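Local atomic coordinates of DNA-binding protein HU (Thermotoga maritima, PDB entry 1B8Z), a protein that wraps and condenses DNA as a histone-like protein, stabilizing the double helix against denaturation under extreme environmental conditions. Residues E5-V10 and L23-I28. Numbering follows the deposited sequence.
Sequences ELIDRV and LILDTI
L25 reaches across from helix 18-37 and sets one methyl, CD2, against both I7 and L6 of helix 3-14. The closer touch is with I7, whose CG1 methylene lies 3.7 Å from L25 CD2, while the I7 CD1 methyl is 4.2 Å from the same carbon. L6 meets it methyl to methyl, CD2 of L6 standing 4.2 Å from CD2 of L25. L25 points its side chain at helix 3-14, and CG anti to the backbone N (chi1 173°) places CD2 against these carbons. I7 starts less directly aimed, but its CG1 arm, anti to the carbonyl carbon (chi1 -70°), brings its end nearer to the leucine, the two side chains crossing at a slant. Leucine, branched at CG, suits a site whose CA lies 8.0 Å from the CA of I7, because its methyls sit well out from the backbone; beta-branched isoleucine brings bulk close to its own helix. I7 also rests on V21 and K22, and L6 packs on T31 of the second subunit, so the core continues into the dimer. The polar margin is quite different: D26 forms salt bridges with K3 of helix 3-14 and with K22 on its own helix, and D8 with K18; the K3 and K18 pairs join the two helices. Between the segments themselves the join is small and wholly apolar, which implies that packing and burial of hydrocarbon, rather than directional bonds, probably hold them together.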
loop_
_atom_site.group_PDB
_atom_site.type_symbol
_atom_site.label_atom_id
_atom_site.label_comp_id
_atom_site.label_asym_id
_atom_site.label_seq_id
_atom_site.Cartn_x
_atom_site.Cartn_y
_atom_site.Cartn_z
ATOM N N GLU B 5 -0.613 -13.341 4.114
ATOM C CA GLU B 5 -0.005 -13.128 5.415
ATOM C C GLU B 5 -0.137 -11.653 5.823
ATOM O O GLU B 5 -0.304 -11.321 7.001
ATOM C CB GLU B 5 1.461 -13.533 5.471
ATOM C CG GLU B 5 1.744 -14.995 5.190
ATOM C CD GLU B 5 3.236 -15.238 4.998
ATOM O OE1 GLU B 5 3.761 -15.024 3.879
ATOM O OE2 GLU B 5 3.847 -15.665 6.003
ATOM N N LEU B 6 0.023 -10.759 4.838
ATOM C CA LEU B 6 -0.166 -9.324 5.118
ATOM C C LEU B 6 -1.561 -9.080 5.670
ATOM O O LEU B 6 -1.694 -8.371 6.695
ATOM C CB LEU B 6 0.097 -8.519 3.829
ATOM C CG LEU B 6 -0.207 -7.010 3.889
ATOM C CD1 LEU B 6 0.679 -6.337 4.914
ATOM C CD2 LEU B 6 0.001 -6.398 2.497
ATOM N N ILE B 7 -2.594 -9.611 5.042
ATOM C CA ILE B 7 -3.970 -9.450 5.514
ATOM C C ILE B 7 -4.095 -10.005 6.933
ATOM O O ILE B 7 -4.670 -9.317 7.782
ATOM C CB ILE B 7 -4.958 -10.107 4.547
ATOM C CG1 ILE B 7 -5.015 -9.298 3.227
ATOM C CG2 ILE B 7 -6.364 -10.186 5.151
ATOM C CD1 ILE B 7 -5.639 -10.105 2.102
ATOM N N ASP B 8 -3.568 -11.194 7.203
ATOM C CA ASP B 8 -3.722 -11.756 8.560
ATOM C C ASP B 8 -3.035 -10.913 9.612
ATOM O O ASP B 8 -3.601 -10.685 10.706
ATOM C CB ASP B 8 -3.055 -13.145 8.562
ATOM C CG ASP B 8 -3.859 -14.184 7.815
ATOM O OD1 ASP B 8 -5.006 -13.962 7.401
ATOM O OD2 ASP B 8 -3.275 -15.292 7.635
ATOM N N ARG B 9 -1.848 -10.376 9.346
ATOM C CA ARG B 9 -1.106 -9.568 10.295
ATOM C C ARG B 9 -1.856 -8.253 10.534
ATOM O O ARG B 9 -1.953 -7.807 11.680
ATOM C CB ARG B 9 0.308 -9.233 9.839
ATOM C CG ARG B 9 1.193 -10.475 9.700
ATOM C CD ARG B 9 2.643 -10.054 9.495
ATOM N NE ARG B 9 3.516 -11.233 9.444
ATOM C CZ ARG B 9 4.213 -11.683 10.483
ATOM N NH1 ARG B 9 4.152 -11.065 11.657
ATOM N NH2 ARG B 9 4.981 -12.762 10.343
ATOM N N VAL B 10 -2.325 -7.644 9.437
ATOM C CA VAL B 10 -3.043 -6.376 9.644
ATOM C C VAL B 10 -4.333 -6.600 10.388
ATOM O O VAL B 10 -4.703 -5.772 11.257
ATOM C CB VAL B 10 -3.287 -5.730 8.246
ATOM C CG1 VAL B 10 -4.280 -4.567 8.343
ATOM C CG2 VAL B 10 -1.955 -5.310 7.674
ATOM N N LEU B 23 -11.005 -6.260 1.695
ATOM C CA LEU B 23 -11.748 -5.294 0.892
ATOM C C LEU B 23 -11.025 -3.938 0.830
ATOM O O LEU B 23 -10.787 -3.414 -0.259
ATOM C CB LEU B 23 -13.173 -5.122 1.426
ATOM C CG LEU B 23 -13.936 -3.930 0.848
ATOM C CD1 LEU B 23 -14.292 -4.154 -0.610
ATOM C CD2 LEU B 23 -15.179 -3.603 1.670
ATOM N N ILE B 24 -10.558 -3.533 2.024
ATOM C CA ILE B 24 -9.891 -2.202 2.016
ATOM C C ILE B 24 -8.538 -2.277 1.346
ATOM O O ILE B 24 -8.204 -1.399 0.520
ATOM C CB ILE B 24 -9.852 -1.626 3.433
ATOM C CG1 ILE B 24 -11.285 -1.207 3.811
ATOM C CG2 ILE B 24 -8.933 -0.414 3.477
ATOM C CD1 ILE B 24 -11.507 -0.978 5.279
ATOM N N LEU B 25 -7.762 -3.349 1.545
ATOM C CA LEU B 25 -6.483 -3.470 0.855
ATOM C C LEU B 25 -6.668 -3.523 -0.649
ATOM O O LEU B 25 -6.000 -2.803 -1.390
ATOM C CB LEU B 25 -5.778 -4.749 1.339
ATOM C CG LEU B 25 -4.501 -5.098 0.591
ATOM C CD1 LEU B 25 -3.423 -4.041 0.713
ATOM C CD2 LEU B 25 -3.949 -6.460 1.034
ATOM N N ASP B 26 -7.637 -4.350 -1.102
ATOM C CA ASP B 26 -7.844 -4.430 -2.564
ATOM C C ASP B 26 -8.297 -3.065 -3.109
ATOM O O ASP B 26 -7.840 -2.737 -4.230
ATOM C CB ASP B 26 -8.899 -5.490 -2.846
ATOM C CG ASP B 26 -8.349 -6.906 -2.765
ATOM O OD1 ASP B 26 -7.126 -7.095 -2.726
ATOM O OD2 ASP B 26 -9.196 -7.829 -2.786
ATOM N N THR B 27 -9.114 -2.350 -2.376
ATOM C CA THR B 27 -9.580 -1.033 -2.863
ATOM C C THR B 27 -8.443 -0.018 -2.882
ATOM O O THR B 27 -8.328 0.766 -3.834
ATOM C CB THR B 27 -10.748 -0.571 -2.004
ATOM O OG1 THR B 27 -11.771 -1.596 -2.041
ATOM C CG2 THR B 27 -11.349 0.700 -2.599
ATOM N N ILE B 28 -7.553 -0.064 -1.881
ATOM C CA ILE B 28 -6.357 0.761 -1.927
ATOM C C ILE B 28 -5.526 0.428 -3.166
ATOM O O ILE B 28 -5.114 1.331 -3.899
ATOM C CB ILE B 28 -5.488 0.543 -0.655
ATOM C CG1 ILE B 28 -6.212 1.145 0.542
ATOM C CG2 ILE B 28 -4.105 1.183 -0.858
ATOM C CD1 ILE B 28 -5.631 0.579 1.849
#